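PDB 6LB7: calcium uptake protein 2, mitochondrial from Homo sapiens, which binds calcium through an EF-hand and, as its name implies, probably takes part in controlling calcium uptake into mitochondria. Local coordinates for residues L51-I63 against F73-T85. Numbering follows the deposited sequence.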
ATOM      1  N   LEU B  51      15.134  25.012  29.595  1.00 45.08           N
ATOM      2  CA  LEU B  51      16.424  25.184  28.950  1.00 41.95           C
ATOM      3  C   LEU B  51      16.583  26.630  28.510  1.00 38.98           C
ATOM      4  O   LEU B  51      15.662  27.212  27.922  1.00 34.19           O
ATOM      5  CB  LEU B  51      16.569  24.254  27.744  1.00 45.38           C
ATOM      6  CG  LEU B  51      16.723  22.766  28.049  1.00 52.69           C
ATOM      7  CD1 LEU B  51      17.296  22.025  26.838  1.00 50.06           C
ATOM      8  CD2 LEU B  51      17.586  22.562  29.292  1.00 57.70           C
ATOM      9  N   THR B  52      17.742  27.204  28.803  1.00 37.56           N
ATOM     10  CA  THR B  52      18.158  28.422  28.132  1.00 45.31           C
ATOM     11  C   THR B  52      18.779  28.071  26.792  1.00 41.44           C
ATOM     12  O   THR B  52      19.070  26.908  26.496  1.00 34.27           O
ATOM     13  CB  THR B  52      19.179  29.219  28.955  1.00 41.86           C
ATOM     14  OG1 THR B  52      20.351  28.416  29.169  1.00 36.95           O
ATOM     15  CG2 THR B  52      18.596  29.673  30.278  1.00 38.02           C
ATOM     16  N   LYS B  53      19.023  29.107  25.989  1.00 40.22           N
ATOM     17  CA  LYS B  53      19.813  28.789  24.812  1.00 45.27           C
ATOM     18  C   LYS B  53      21.207  28.316  25.194  1.00 43.30           C
ATOM     19  O   LYS B  53      21.829  27.604  24.408  1.00 47.67           O
ATOM     20  CB  LYS B  53      19.917  29.990  23.874  1.00 49.86           C
ATOM     21  CG  LYS B  53      18.631  30.501  23.391  1.00 53.48           C
ATOM     22  CD  LYS B  53      18.184  29.885  22.156  1.00 55.93           C
ATOM     23  CE  LYS B  53      17.221  30.674  21.551  1.00 59.79           C
ATOM     24  NZ  LYS B  53      16.013  30.040  21.355  1.00 63.90           N
ATOM     25  N   LYS B  54      21.660  28.491  26.453  1.00 47.07           N
ATOM     26  CA  LYS B  54      22.983  28.014  26.872  1.00 43.76           C
ATOM     27  C   LYS B  54      22.940  26.559  27.342  1.00 42.20           C
ATOM     28  O   LYS B  54      23.925  25.827  27.195  1.00 45.79           O
ATOM     29  CB  LYS B  54      23.601  28.913  27.960  1.00 46.88           C
ATOM     30  CG  LYS B  54      24.831  28.254  28.656  1.00 51.51           C
ATOM     31  CD  LYS B  54      25.704  29.163  29.519  1.00 56.41           C
ATOM     32  CE  LYS B  54      26.876  28.378  30.119  1.00 57.80           C
ATOM     33  NZ  LYS B  54      26.393  27.285  31.009  1.00 58.92           N
ATOM     34  N   ASP B  55      21.817  26.095  27.880  1.00 34.74           N
ATOM     35  CA  ASP B  55      21.717  24.673  28.178  1.00 43.33           C
ATOM     36  C   ASP B  55      21.747  23.848  26.892  1.00 48.32           C
ATOM     37  O   ASP B  55      22.316  22.749  26.852  1.00 48.35           O
ATOM     38  CB  ASP B  55      20.450  24.439  28.989  1.00 45.03           C
ATOM     39  CG  ASP B  55      20.457  25.232  30.290  1.00 55.19           C
ATOM     40  OD1 ASP B  55      21.558  25.430  30.841  1.00 60.36           O
ATOM     41  OD2 ASP B  55      19.381  25.692  30.738  1.00 55.67           O
ATOM     42  N   ILE B  56      21.211  24.412  25.807  1.00 48.75           N
ATOM     43  CA  ILE B  56      21.002  23.648  24.582  1.00 43.68           C
ATOM     44  C   ILE B  56      22.335  23.311  23.909  1.00 47.94           C
ATOM     45  O   ILE B  56      22.629  22.137  23.665  1.00 48.27           O
ATOM     46  CB  ILE B  56      20.034  24.391  23.644  1.00 33.72           C
ATOM     47  CG1 ILE B  56      18.594  24.236  24.167  1.00 38.21           C
ATOM     48  CG2 ILE B  56      20.157  23.860  22.232  1.00 35.53           C
ATOM     49  CD1 ILE B  56      17.563  25.181  23.536  1.00 38.87           C
ATOM     50  N   GLU B  57      23.177  24.310  23.618  1.00 44.41           N
ATOM     51  CA  GLU B  57      24.534  24.159  23.075  1.00 54.15           C
ATOM     52  C   GLU B  57      25.350  23.173  23.896  1.00 63.28           C
ATOM     53  O   GLU B  57      26.254  22.515  23.365  1.00 67.60           O
ATOM     54  CB  GLU B  57      25.282  25.494  22.999  1.00 61.74           C
ATOM     55  CG  GLU B  57      26.254  25.634  21.849  1.00 72.33           C
ATOM     56  CD  GLU B  57      27.364  26.540  22.197  1.00 80.39           C
ATOM     57  OE1 GLU B  57      27.424  26.864  23.320  1.00 80.67           O
ATOM     58  OE2 GLU B  57      28.133  26.930  21.364  1.00 85.83           O
ATOM     59  N   ASP B  58      25.241  23.391  25.206  1.00 56.25           N
ATOM     60  CA  ASP B  58      25.888  22.463  26.125  1.00 56.53           C
ATOM     61  C   ASP B  58      25.363  21.054  25.900  1.00 56.28           C
ATOM     62  O   ASP B  58      26.137  20.095  25.798  1.00 61.42           O
ATOM     63  CB  ASP B  58      25.674  22.881  27.578  1.00 55.17           C
ATOM     64  CG  ASP B  58      26.321  24.198  27.908  1.00 59.48           C
ATOM     65  OD1 ASP B  58      27.138  24.700  27.099  1.00 59.38           O
ATOM     66  OD2 ASP B  58      26.022  24.717  29.005  1.00 60.85           O
ATOM     67  N   THR B  59      24.040  20.919  25.787  1.00 53.19           N
ATOM     68  CA  THR B  59      23.466  19.589  25.628  1.00 50.99           C
ATOM     69  C   THR B  59      23.709  19.029  24.229  1.00 55.21           C
ATOM     70  O   THR B  59      23.617  17.814  24.026  1.00 63.58           O
ATOM     71  CB  THR B  59      21.972  19.629  25.945  1.00 52.82           C
ATOM     72  OG1 THR B  59      21.778  20.018  27.279  1.00 60.00           O
ATOM     73  CG2 THR B  59      21.347  18.288  25.752  1.00 52.86           C
ATOM     74  N   LEU B  60      24.072  19.866  23.259  1.00 57.09           N
ATOM     75  CA  LEU B  60      24.276  19.319  21.924  1.00 58.99           C
ATOM     76  C   LEU B  60      25.738  19.016  21.640  1.00 66.22           C
ATOM     77  O   LEU B  60      26.031  18.059  20.924  1.00 71.59           O
ATOM     78  CB  LEU B  60      23.706  20.257  20.852  1.00 50.23           C
ATOM     79  CG  LEU B  60      22.177  20.234  20.797  1.00 46.27           C
ATOM     80  CD1 LEU B  60      21.634  21.066  19.642  1.00 42.17           C
ATOM     81  CD2 LEU B  60      21.656  18.786  20.725  1.00 43.42           C
ATOM     82  N   SER B  61      26.659  19.799  22.190  1.00 66.92           N
ATOM     83  CA  SER B  61      28.084  19.566  21.968  1.00 75.44           C
ATOM     84  C   SER B  61      28.530  18.315  22.712  1.00 80.85           C
ATOM     85  O   SER B  61      28.490  18.273  23.945  1.00 73.99           O
ATOM     86  CB  SER B  61      28.912  20.764  22.429  1.00 72.03           C
ATOM     87  OG  SER B  61      28.933  21.797  21.459  1.00 66.02           O
ATOM     88  N   GLY B  62      28.965  17.297  21.987  1.00 74.96           N
ATOM     89  CA  GLY B  62      29.236  16.056  22.685  1.00 81.98           C
ATOM     90  C   GLY B  62      28.733  14.844  21.942  1.00 85.95           C
ATOM     91  O   GLY B  62      29.092  13.714  22.285  1.00 87.32           O
ATOM     92  N   ILE B  63      27.937  15.076  20.894  1.00 81.20           N
ATOM     93  CA  ILE B  63      27.533  14.032  19.966  1.00 76.26           C
ATOM     94  C   ILE B  63      28.734  13.342  19.328  1.00 75.01           C
ATOM     95  O   ILE B  63      28.561  12.375  18.580  1.00 74.25           O
ATOM     96  CB  ILE B  63      26.593  14.636  18.893  1.00 73.77           C
ATOM     97  CG1 ILE B  63      25.618  13.585  18.368  1.00 69.20           C
ATOM     98  CG2 ILE B  63      27.394  15.248  17.735  1.00 74.79           C
ATOM     99  CD1 ILE B  63      24.740  14.074  17.227  1.00 66.01           C
ATOM    100  N   PHE B  73      21.391   6.058  20.457  1.00 11.94           N
ATOM    101  CA  PHE B  73      20.486   6.709  21.411  1.00 14.34           C
ATOM    102  C   PHE B  73      20.829   6.318  22.848  1.00 13.82           C
ATOM    103  O   PHE B  73      20.775   7.161  23.748  1.00 15.29           O
ATOM    104  CB  PHE B  73      19.011   6.400  21.085  1.00 16.48           C
ATOM    105  CG  PHE B  73      18.528   7.043  19.801  1.00 21.40           C
ATOM    106  CD1 PHE B  73      17.947   8.308  19.806  1.00 23.18           C
ATOM    107  CD2 PHE B  73      18.708   6.402  18.580  1.00 14.69           C
ATOM    108  CE1 PHE B  73      17.539   8.913  18.615  1.00 24.31           C
ATOM    109  CE2 PHE B  73      18.299   6.994  17.389  1.00 18.89           C
ATOM    110  CZ  PHE B  73      17.716   8.253  17.402  1.00 22.52           C
ATOM    111  N   ARG B  74      21.184   5.044  23.083  1.00 15.89           N
ATOM    112  CA  ARG B  74      21.530   4.608  24.445  1.00 14.83           C
ATOM    113  C   ARG B  74      22.806   5.272  24.942  1.00 15.95           C
ATOM    114  O   ARG B  74      22.908   5.577  26.131  1.00 18.15           O
ATOM    115  CB  ARG B  74      21.674   3.073  24.511  1.00 13.42           C
ATOM    116  CG  ARG B  74      20.311   2.348  24.589  1.00 14.59           C
ATOM    117  CD  ARG B  74      20.423   0.809  24.399  1.00 13.55           C
ATOM    118  NE  ARG B  74      20.891   0.429  23.063  1.00 15.06           N
ATOM    119  CZ  ARG B  74      21.178  -0.812  22.693  1.00 21.21           C
ATOM    120  NH1 ARG B  74      21.031  -1.814  23.558  1.00 17.15           N
ATOM    121  NH2 ARG B  74      21.611  -1.061  21.459  1.00 13.73           N
ATOM    122  N   ASP B  75      23.786   5.513  24.057  1.00 20.37           N
ATOM    123  CA  ASP B  75      24.991   6.229  24.476  1.00 21.97           C
ATOM    124  C   ASP B  75      24.681   7.668  24.880  1.00 24.03           C
ATOM    125  O   ASP B  75      25.197   8.156  25.890  1.00 25.68           O
ATOM    126  CB  ASP B  75      26.044   6.201  23.369  1.00 19.51           C
ATOM    127  CG  ASP B  75      26.582   4.815  23.121  1.00 20.40           C
ATOM    128  OD1 ASP B  75      27.178   4.592  22.057  1.00 28.87           O
ATOM    129  OD2 ASP B  75      26.377   3.924  23.973  1.00 21.52           O
ATOM    130  N   LEU B  76      23.850   8.370  24.105  1.00 20.61           N
ATOM    131  CA  LEU B  76      23.523   9.756  24.441  1.00 19.94           C
ATOM    132  C   LEU B  76      22.753   9.868  25.750  1.00 25.79           C
ATOM    133  O   LEU B  76      22.988  10.790  26.536  1.00 23.47           O
ATOM    134  CB  LEU B  76      22.707  10.391  23.319  1.00 18.57           C
ATOM    135  CG  LEU B  76      23.488  10.688  22.042  1.00 25.56           C
ATOM    136  CD1 LEU B  76      22.513  11.078  20.929  1.00 22.08           C
ATOM    137  CD2 LEU B  76      24.493  11.796  22.325  1.00 21.50           C
ATOM    138  N   GLY B  77      21.800   8.985  25.983  1.00 22.50           N
ATOM    139  CA  GLY B  77      21.034   9.090  27.220  1.00 21.41           C
ATOM    140  C   GLY B  77      20.289  10.406  27.295  1.00 23.05           C
ATOM    141  O   GLY B  77      19.532  10.762  26.382  1.00 23.45           O
ATOM    142  N   ASP B  78      20.510  11.162  28.385  1.00 21.99           N
ATOM    143  CA  ASP B  78      19.849  12.453  28.582  1.00 21.80           C
ATOM    144  C   ASP B  78      20.553  13.588  27.852  1.00 24.65           C
ATOM    145  O   ASP B  78      20.078  14.735  27.883  1.00 26.61           O
ATOM    146  CB  ASP B  78      19.760  12.797  30.072  1.00 27.84           C
ATOM    147  CG  ASP B  78      18.517  12.213  30.741  1.00 37.01           C
ATOM    148  OD1 ASP B  78      17.449  12.072  30.083  1.00 29.29           O
ATOM    149  OD2 ASP B  78      18.604  11.909  31.945  1.00 35.39           O
ATOM    150  N   LYS B  79      21.630  13.272  27.147  1.00 21.00           N
ATOM    151  CA  LYS B  79      22.438  14.306  26.520  1.00 23.67           C
ATOM    152  C   LYS B  79      22.065  14.441  25.032  1.00 20.81           C
ATOM    153  O   LYS B  79      22.799  14.094  24.103  1.00 28.42           O
ATOM    154  CB  LYS B  79      23.902  13.983  26.781  1.00 34.02           C
ATOM    155  CG  LYS B  79      24.782  14.016  25.673  1.00 53.39           C
ATOM    156  CD  LYS B  79      25.369  15.292  25.460  1.00 67.12           C
ATOM    157  CE  LYS B  79      26.171  15.278  24.498  1.00 69.54           C
ATOM    158  NZ  LYS B  79      26.818  16.391  24.483  1.00 73.97           N
ATOM    159  N   GLY B  80      20.907  15.057  24.858  1.00 19.48           N
ATOM    160  CA  GLY B  80      20.449  15.353  23.515  1.00 21.49           C
ATOM    161  C   GLY B  80      19.077  15.973  23.530  1.00 20.13           C
ATOM    162  O   GLY B  80      18.452  16.164  24.577  1.00 24.26           O
ATOM    163  N   LEU B  81      18.595  16.249  22.331  1.00 17.78           N
ATOM    164  CA  LEU B  81      17.323  16.930  22.238  1.00 26.53           C
ATOM    165  C   LEU B  81      16.683  16.518  20.925  1.00 21.70           C
ATOM    166  O   LEU B  81      17.341  16.530  19.880  1.00 16.26           O
ATOM    167  CB  LEU B  81      17.559  18.446  22.352  1.00 40.15           C
ATOM    168  CG  LEU B  81      16.435  19.401  22.576  1.00 51.42           C
ATOM    169  CD1 LEU B  81      16.917  20.739  22.637  1.00 50.93           C
ATOM    170  CD2 LEU B  81      15.582  19.312  21.442  1.00 62.16           C
ATOM    171  N   ILE B  82      15.391  16.207  21.034  1.00 16.62           N
ATOM    172  CA  ILE B  82      14.596  15.678  19.935  1.00 14.73           C
ATOM    173  C   ILE B  82      13.271  16.422  19.934  1.00 22.25           C
ATOM    174  O   ILE B  82      12.559  16.433  20.948  1.00 19.47           O
ATOM    175  CB  ILE B  82      14.362  14.164  20.064  1.00 17.34           C
ATOM    176  CG1 ILE B  82      15.688  13.387  20.074  1.00 13.33           C
ATOM    177  CG2 ILE B  82      13.424  13.678  18.958  1.00 13.86           C
ATOM    178  CD1 ILE B  82      15.520  11.889  20.426  1.00 12.50           C
ATOM    179  N   SER B  83      12.945  17.054  18.812  1.00 15.17           N
ATOM    180  CA  SER B  83      11.732  17.856  18.724  1.00 18.79           C
ATOM    181  C   SER B  83      10.541  16.964  18.403  1.00 19.59           C
ATOM    182  O   SER B  83      10.692  15.799  18.023  1.00 19.70           O
ATOM    183  CB  SER B  83      11.873  18.928  17.645  1.00 19.90           C
ATOM    184  OG  SER B  83      11.854  18.318  16.361  1.00 12.72           O
ATOM    185  N   TYR B  84       9.338  17.540  18.534  1.00 20.10           N
ATOM    186  CA  TYR B  84       8.112  16.804  18.218  1.00 21.66           C
ATOM    187  C   TYR B  84       8.121  16.307  16.775  1.00 17.52           C
ATOM    188  O   TYR B  84       7.755  15.158  16.495  1.00 14.40           O
ATOM    189  CB  TYR B  84       6.880  17.685  18.471  1.00 15.93           C
ATOM    190  CG  TYR B  84       5.592  16.989  18.118  1.00 15.00           C
ATOM    191  CD1 TYR B  84       5.233  15.814  18.761  1.00 17.58           C
ATOM    192  CD2 TYR B  84       4.745  17.483  17.133  1.00 24.59           C
ATOM    193  CE1 TYR B  84       4.067  15.149  18.454  1.00 21.57           C
ATOM    194  CE2 TYR B  84       3.558  16.815  16.814  1.00 25.71           C
ATOM    195  CZ  TYR B  84       3.230  15.647  17.486  1.00 27.76           C
ATOM    196  OH  TYR B  84       2.071  14.946  17.207  1.00 29.41           O
ATOM    197  N   THR B  85       8.524  17.173  15.845  1.00 15.19           N
ATOM    198  CA  THR B  85       8.676  16.804  14.437  1.00 18.46           C
ATOM    199  C   THR B  85       9.580  15.587  14.280  1.00 13.42           C
ATOM    200  O   THR B  85       9.256  14.623  13.569  1.00 18.98           O
ATOM    201  CB  THR B  85       9.267  17.991  13.664  1.00 18.63           C
ATOM    202  OG1 THR B  85       8.324  19.076  13.637  1.00 20.63           O
ATOM    203  CG2 THR B  85       9.636  17.590  12.249  1.00 18.97           C
TER
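Thr59, on the last turn of helix 53-60, turns its methyl to the loop that follows helix 72-76: CG2 lies 3.4 Å from Gly80 N, beside a glycine that brings no side chain of its own. The torsion of Thr59 divides its two branches, CG2 standing anti to the backbone N (chi1 -62° for OG1) while OG1 turns back along the helix to donate to Asp55 O at 2.8 Å. That carbonyl is gripped twice, by Thr59 N and, from above its plane, by OG1, which holds chi1 and so keeps CG2 turned to the loop. A glycine in place of Thr59 would probably open a gap against Gly80 and leave Asp55 O with one bond fewer. Lys79 comes alongside the helix end; bent at chi2 (90°) and extended beyond, its chain lays CD 3.4 Å from Thr59 O and carries NZ to the backbone of Ser61 and Gly62, where the chain has left helical angles. Deeper in, Leu81 slants CD1 across Ile56, 4.2 Å from its CG1. Leu51 CD1 lies 4.4 Å from Leu81 CD1, and Leu60 CD2 lies against Leu81 CB. Further along, Ile63 CG1 loosely meets Leu76 CD2 at 4.5 Å. The contact is thus a helix packed on a type II' turn (Leu76 to Lys79) and the loop after it. Helix 157-163 closes over Leu60, Ile63 and Leu76 through Thr157, Pro30 of helix 30-38 touches Leu76, and Leu51 follows strand 49-50 and shares a backbone hydrogen bond with Glu21 of strand 20-22.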